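Local coordinates for flavodoxin, WrbA-like protein (Agrobacterium tumefaciens, PDB 3D7N) that probably binds FMN and transfers electrons as a flavodoxin-like NAD(P)H:quinone oxidoreductase of the WrbA type, at residues 85-88 / 89-92; 174-177 / 178-182. All coordinates share one frame; numbering follows the deposited sequence.

How the contacts relate
Contact 1 is a pair of successive turns in the loop that leads from helix 81-85 into strand 93-100, and contact 2 is two turns of the long C-terminal helix 167-186. Their centres lie 22 Å apart and their nearest atoms about 8 Å, so within one chain they do not touch. They meet only between chains: Asp91 of contact 1 forms a salt bridge with Arg179 of a second subunit, another copy of the protein. Strand 93-100, which contact 1 introduces, carries Gly96, whose backbone N is hydrogen-bonded to Tyr176 of contact 2. Contact 1 therefore leads into a strand of the sheet, and contact 2 lies on a helix packed against it, in a flavodoxin-like, probably FMN-binding fold.

Contact 1 (85-88 / 89-92); sequences FSAK and WQDK
Ala87 and Gln90 close the first of two linked turns through their backbones, Gln90 N donating to Ala87 O at 3.2 Å. This bond spans a type I beta turn from Ala87 to Gln90. Ala87 is also the C-prime residue of the Schellman motif that ends the preceding helix; it takes the left-handed conformation of that position although it carries a CB, and its small methyl adds little bulk. The Gln90 side chain starts with CG anti to the backbone N (chi1 -157°) and bends at chi2, which brings NE2 back beside Ala87 CB at 4.2 Å, a loose contact.

Trp89 and Lys88 start side by side in the middle of the turn, and only their ends part. The indole presents its edge to the peptide linking the two residues, with CD1 3.4 Å from Lys88 C and close to the ring plane. Its large apolar surface suits the buried side, where it packs on Trp49, Leu52 and Ile58 and stacks with His121, while NE1 is hydrogen-bonded to Asp53. Lys88 is exposed; its CB lies 3.9 Å from Trp89 CD1, and the chain, bent at chi2, chi3 and chi4, leads away from the turn while still touching Pro83 and Asp53.

A type II turn from Trp89 to Lys92 follows, closed by Lys92 N to Trp89 O at 3.3 Å. The Lys92 chain is extended until a bend at chi4 (-65°), and CE passes 3.6 Å from Lys88 O. Its ammonium group is hydrogen-bonded to the carbonyls of Ala55 and Asp53, a use for which a long, flexible donor is well suited. The chemistry implies a loop shaped by its own backbone bonds and tied by indole and ammonium N-H donors to the end of helix 46-54 and the residues just after it.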
loop_
_atom_site.group_PDB
_atom_site.type_symbol
_atom_site.label_atom_id
_atom_site.label_comp_id
_atom_site.label_asym_id
_atom_site.label_seq_id
_atom_site.Cartn_x
_atom_site.Cartn_y
_atom_site.Cartn_z
ATOM N N PHE A 85 -6.284 19.239 -12.842
ATOM C CA PHE A 85 -7.069 19.214 -14.074
ATOM C C PHE A 85 -6.367 20.031 -15.173
ATOM O O PHE A 85 -6.384 19.649 -16.338
ATOM C CB PHE A 85 -8.512 19.667 -13.846
ATOM C CG PHE A 85 -9.332 19.719 -15.126
ATOM C CD1 PHE A 85 -9.832 18.536 -15.704
ATOM C CD2 PHE A 85 -9.566 20.942 -15.789
ATOM C CE1 PHE A 85 -10.570 18.571 -16.889
ATOM C CE2 PHE A 85 -10.305 20.982 -16.981
ATOM C CZ PHE A 85 -10.806 19.792 -17.525
ATOM N N SER A 86 -5.694 21.116 -14.808
ATOM C CA SER A 86 -4.925 21.858 -15.794
ATOM C C SER A 86 -3.462 21.393 -15.895
ATOM O O SER A 86 -2.648 22.063 -16.490
ATOM C CB SER A 86 -5.028 23.363 -15.512
ATOM O OG SER A 86 -4.873 23.666 -14.135
ATOM N N ALA A 87 -3.133 20.240 -15.320
ATOM C CA ALA A 87 -1.743 19.718 -15.300
ATOM C C ALA A 87 -0.652 20.748 -14.884
ATOM O O ALA A 87 0.492 20.694 -15.331
ATOM C CB ALA A 87 -1.421 19.077 -16.671
ATOM N N LYS A 88 -1.000 21.665 -13.997
ATOM C CA LYS A 88 -0.071 22.704 -13.573
ATOM C C LYS A 88 1.223 22.184 -12.933
ATOM O O LYS A 88 2.263 22.841 -13.032
ATOM C CB LYS A 88 -0.759 23.687 -12.621
ATOM C CG LYS A 88 -1.830 24.561 -13.316
ATOM C CD LYS A 88 -1.763 26.062 -12.953
ATOM C CE LYS A 88 -1.092 26.970 -14.020
ATOM N NZ LYS A 88 -2.088 27.608 -14.942
ATOM N N TRP A 89 1.179 21.003 -12.305
ATOM C CA TRP A 89 2.329 20.493 -11.601
ATOM C C TRP A 89 3.039 19.376 -12.351
ATOM O O TRP A 89 3.900 18.708 -11.770
ATOM C CB TRP A 89 1.947 20.017 -10.178
ATOM C CG TRP A 89 1.336 21.081 -9.288
ATOM C CD1 TRP A 89 1.210 22.398 -9.563
ATOM C CD2 TRP A 89 0.811 20.904 -7.962
ATOM N NE1 TRP A 89 0.612 23.048 -8.538
ATOM C CE2 TRP A 89 0.346 22.166 -7.533
ATOM C CE3 TRP A 89 0.686 19.808 -7.102
ATOM C CZ2 TRP A 89 -0.227 22.369 -6.268
ATOM C CZ3 TRP A 89 0.114 19.992 -5.849
ATOM C CH2 TRP A 89 -0.341 21.266 -5.441
ATOM N N GLN A 90 2.679 19.143 -13.608
ATOM C CA GLN A 90 3.324 18.100 -14.419
ATOM C C GLN A 90 4.843 18.349 -14.476
ATOM O O GLN A 90 5.316 19.485 -14.617
ATOM C CB GLN A 90 2.718 18.048 -15.854
ATOM C CG GLN A 90 2.886 16.681 -16.650
ATOM C CD GLN A 90 1.716 15.652 -16.421
ATOM O OE1 GLN A 90 1.543 14.672 -17.195
ATOM N NE2 GLN A 90 0.903 15.889 -15.373
ATOM N N ASP A 91 5.601 17.279 -14.315
ATOM C CA ASP A 91 7.059 17.301 -14.409
ATOM C C ASP A 91 7.819 18.034 -13.312
ATOM O O ASP A 91 9.042 18.135 -13.379
ATOM C CB ASP A 91 7.504 17.779 -15.788
ATOM C CG ASP A 91 6.970 16.913 -16.874
ATOM O OD1 ASP A 91 6.670 15.756 -16.568
ATOM O OD2 ASP A 91 6.810 17.379 -18.013
ATOM N N LYS A 92 7.123 18.508 -12.293
ATOM C CA LYS A 92 7.784 19.062 -11.126
ATOM C C LYS A 92 8.440 17.939 -10.321
ATOM O O LYS A 92 8.028 16.765 -10.401
ATOM C CB LYS A 92 6.771 19.861 -10.266
ATOM C CG LYS A 92 6.230 21.155 -10.944
ATOM C CD LYS A 92 5.520 22.056 -9.934
ATOM C CE LYS A 92 4.777 23.265 -10.543
ATOM N NZ LYS A 92 5.645 24.263 -11.184
#

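Contact 2 (174-177 / 178-182); sequences RLYG and ARVAN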
loop_
_atom_site.group_PDB
_atom_site.type_symbol
_atom_site.label_atom_id
_atom_site.label_comp_id
_atom_site.label_asym_id
_atom_site.label_seq_id
_atom_site.Cartn_x
_atom_site.Cartn_y
_atom_site.Cartn_z
ATOM N N ARG A 174 16.901 17.354 6.919
ATOM C CA ARG A 174 17.580 18.498 6.271
ATOM C C ARG A 174 18.385 18.056 5.032
ATOM O O ARG A 174 18.364 18.700 3.993
ATOM C CB ARG A 174 18.504 19.178 7.297
ATOM C CG ARG A 174 19.261 20.363 6.755
ATOM C CD ARG A 174 20.448 20.719 7.616
ATOM N NE ARG A 174 21.501 19.717 7.499
ATOM C CZ ARG A 174 22.318 19.592 6.454
ATOM N NH1 ARG A 174 22.234 20.410 5.400
ATOM N NH2 ARG A 174 23.264 18.657 6.474
ATOM N N LEU A 175 19.108 16.954 5.167
ATOM C CA LEU A 175 19.833 16.332 4.058
ATOM C C LEU A 175 18.866 16.026 2.935
ATOM O O LEU A 175 19.163 16.292 1.782
ATOM C CB LEU A 175 20.514 15.021 4.506
ATOM C CG LEU A 175 21.931 14.916 5.052
ATOM C CD1 LEU A 175 22.804 16.148 4.715
ATOM C CD2 LEU A 175 21.955 14.587 6.520
ATOM N N TYR A 176 17.696 15.471 3.275
ATOM C CA TYR A 176 16.673 15.184 2.268
ATOM C C TYR A 176 16.213 16.436 1.500
ATOM O O TYR A 176 16.013 16.377 0.282
ATOM C CB TYR A 176 15.447 14.557 2.905
ATOM C CG TYR A 176 14.347 14.165 1.911
ATOM C CD1 TYR A 176 14.568 13.154 0.950
ATOM C CD2 TYR A 176 13.075 14.754 1.963
ATOM C CE1 TYR A 176 13.599 12.768 0.061
ATOM C CE2 TYR A 176 12.070 14.360 1.080
ATOM C CZ TYR A 176 12.335 13.343 0.126
ATOM O OH TYR A 176 11.351 12.916 -0.767
ATOM N N GLY A 177 16.013 17.544 2.208
ATOM C CA GLY A 177 15.583 18.773 1.582
ATOM C C GLY A 177 16.657 19.298 0.633
ATOM O O GLY A 177 16.332 19.812 -0.456
ATOM N N ALA A 178 17.928 19.170 1.040
ATOM C CA ALA A 178 19.054 19.514 0.151
ATOM C C ALA A 178 19.072 18.571 -1.073
ATOM O O ALA A 178 19.378 18.983 -2.186
ATOM C CB ALA A 178 20.405 19.491 0.931
ATOM N N ARG A 179 18.684 17.313 -0.878
ATOM C CA ARG A 179 18.726 16.343 -1.968
ATOM C C ARG A 179 17.610 16.610 -2.987
ATOM O O ARG A 179 17.786 16.419 -4.201
ATOM C CB ARG A 179 18.633 14.938 -1.393
ATOM C CG ARG A 179 18.570 13.834 -2.420
ATOM C CD ARG A 179 18.395 12.524 -1.729
ATOM N NE ARG A 179 17.917 11.433 -2.581
ATOM C CZ ARG A 179 18.672 10.733 -3.429
ATOM N NH1 ARG A 179 18.159 9.702 -4.088
ATOM N NH2 ARG A 179 19.934 11.039 -3.623
ATOM N N VAL A 180 16.466 17.083 -2.505
ATOM C CA VAL A 180 15.358 17.430 -3.405
ATOM C C VAL A 180 15.714 18.683 -4.195
ATOM O O VAL A 180 15.513 18.715 -5.404
ATOM C CB VAL A 180 13.994 17.683 -2.655
ATOM C CG1 VAL A 180 12.911 18.162 -3.671
ATOM C CG2 VAL A 180 13.534 16.432 -1.870
ATOM N N ALA A 181 16.237 19.692 -3.528
ATOM C CA ALA A 181 16.587 20.910 -4.211
ATOM C C ALA A 181 17.595 20.574 -5.263
ATOM O O ALA A 181 17.564 21.094 -6.335
ATOM C CB ALA A 181 17.126 21.914 -3.262
ATOM N N ASN A 182 18.480 19.665 -4.957
ATOM C CA ASN A 182 19.486 19.319 -5.905
ATOM C C ASN A 182 18.926 18.729 -7.162
ATOM O O ASN A 182 19.359 19.055 -8.233
ATOM C CB ASN A 182 20.481 18.368 -5.302
ATOM C CG ASN A 182 21.798 18.395 -6.022
ATOM O OD1 ASN A 182 22.239 17.392 -6.559
ATOM N ND2 ASN A 182 22.439 19.555 -6.038
#
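Val180 sets its CG2 methyl over one face of the Tyr176 ring, 3.9 Å from the centroid and 15° off the ring normal, in a CH-pi contact. One helical turn separates the two residues. With Tyr176 CG anti to the backbone N (chi1 -177°), the ring slants out from the helix and toward its C-terminal end, crossing the Val180 side chain at an angle; CG2 sits toward the rim, nearest CZ and CE2, and also comes within 3.3 Å of Tyr176 O. This is the tight, buried side. Val180 packs on Val126, Ala57 and Ile59, and the Tyr176 hydroxyl is hydrogen-bonded to Val126 O and Gly96 N, so a phenol can be buried here with its polar end satisfied. Gly177 and Ala181 are small as well as buried, and Ala181 packs on Ala31 of helix 19-31.

The outer side is looser. Ala178 CB meets mainly backbone, 3.5 Å from Leu175 O, and Leu175, exposed, directs its CB away from the next turn. Arg174 turns to Glu171. Arg179 forms a polar interface side: its chain, extended from CG to NE, takes NE to Ser127 O, NH2 to Asp91 of a second subunit and NH1 to Gly122 O of that subunit.

An amphipathic helix laid by its apolar side on a mainly parallel sheet is characteristic of the flavodoxin-like alpha/beta fold.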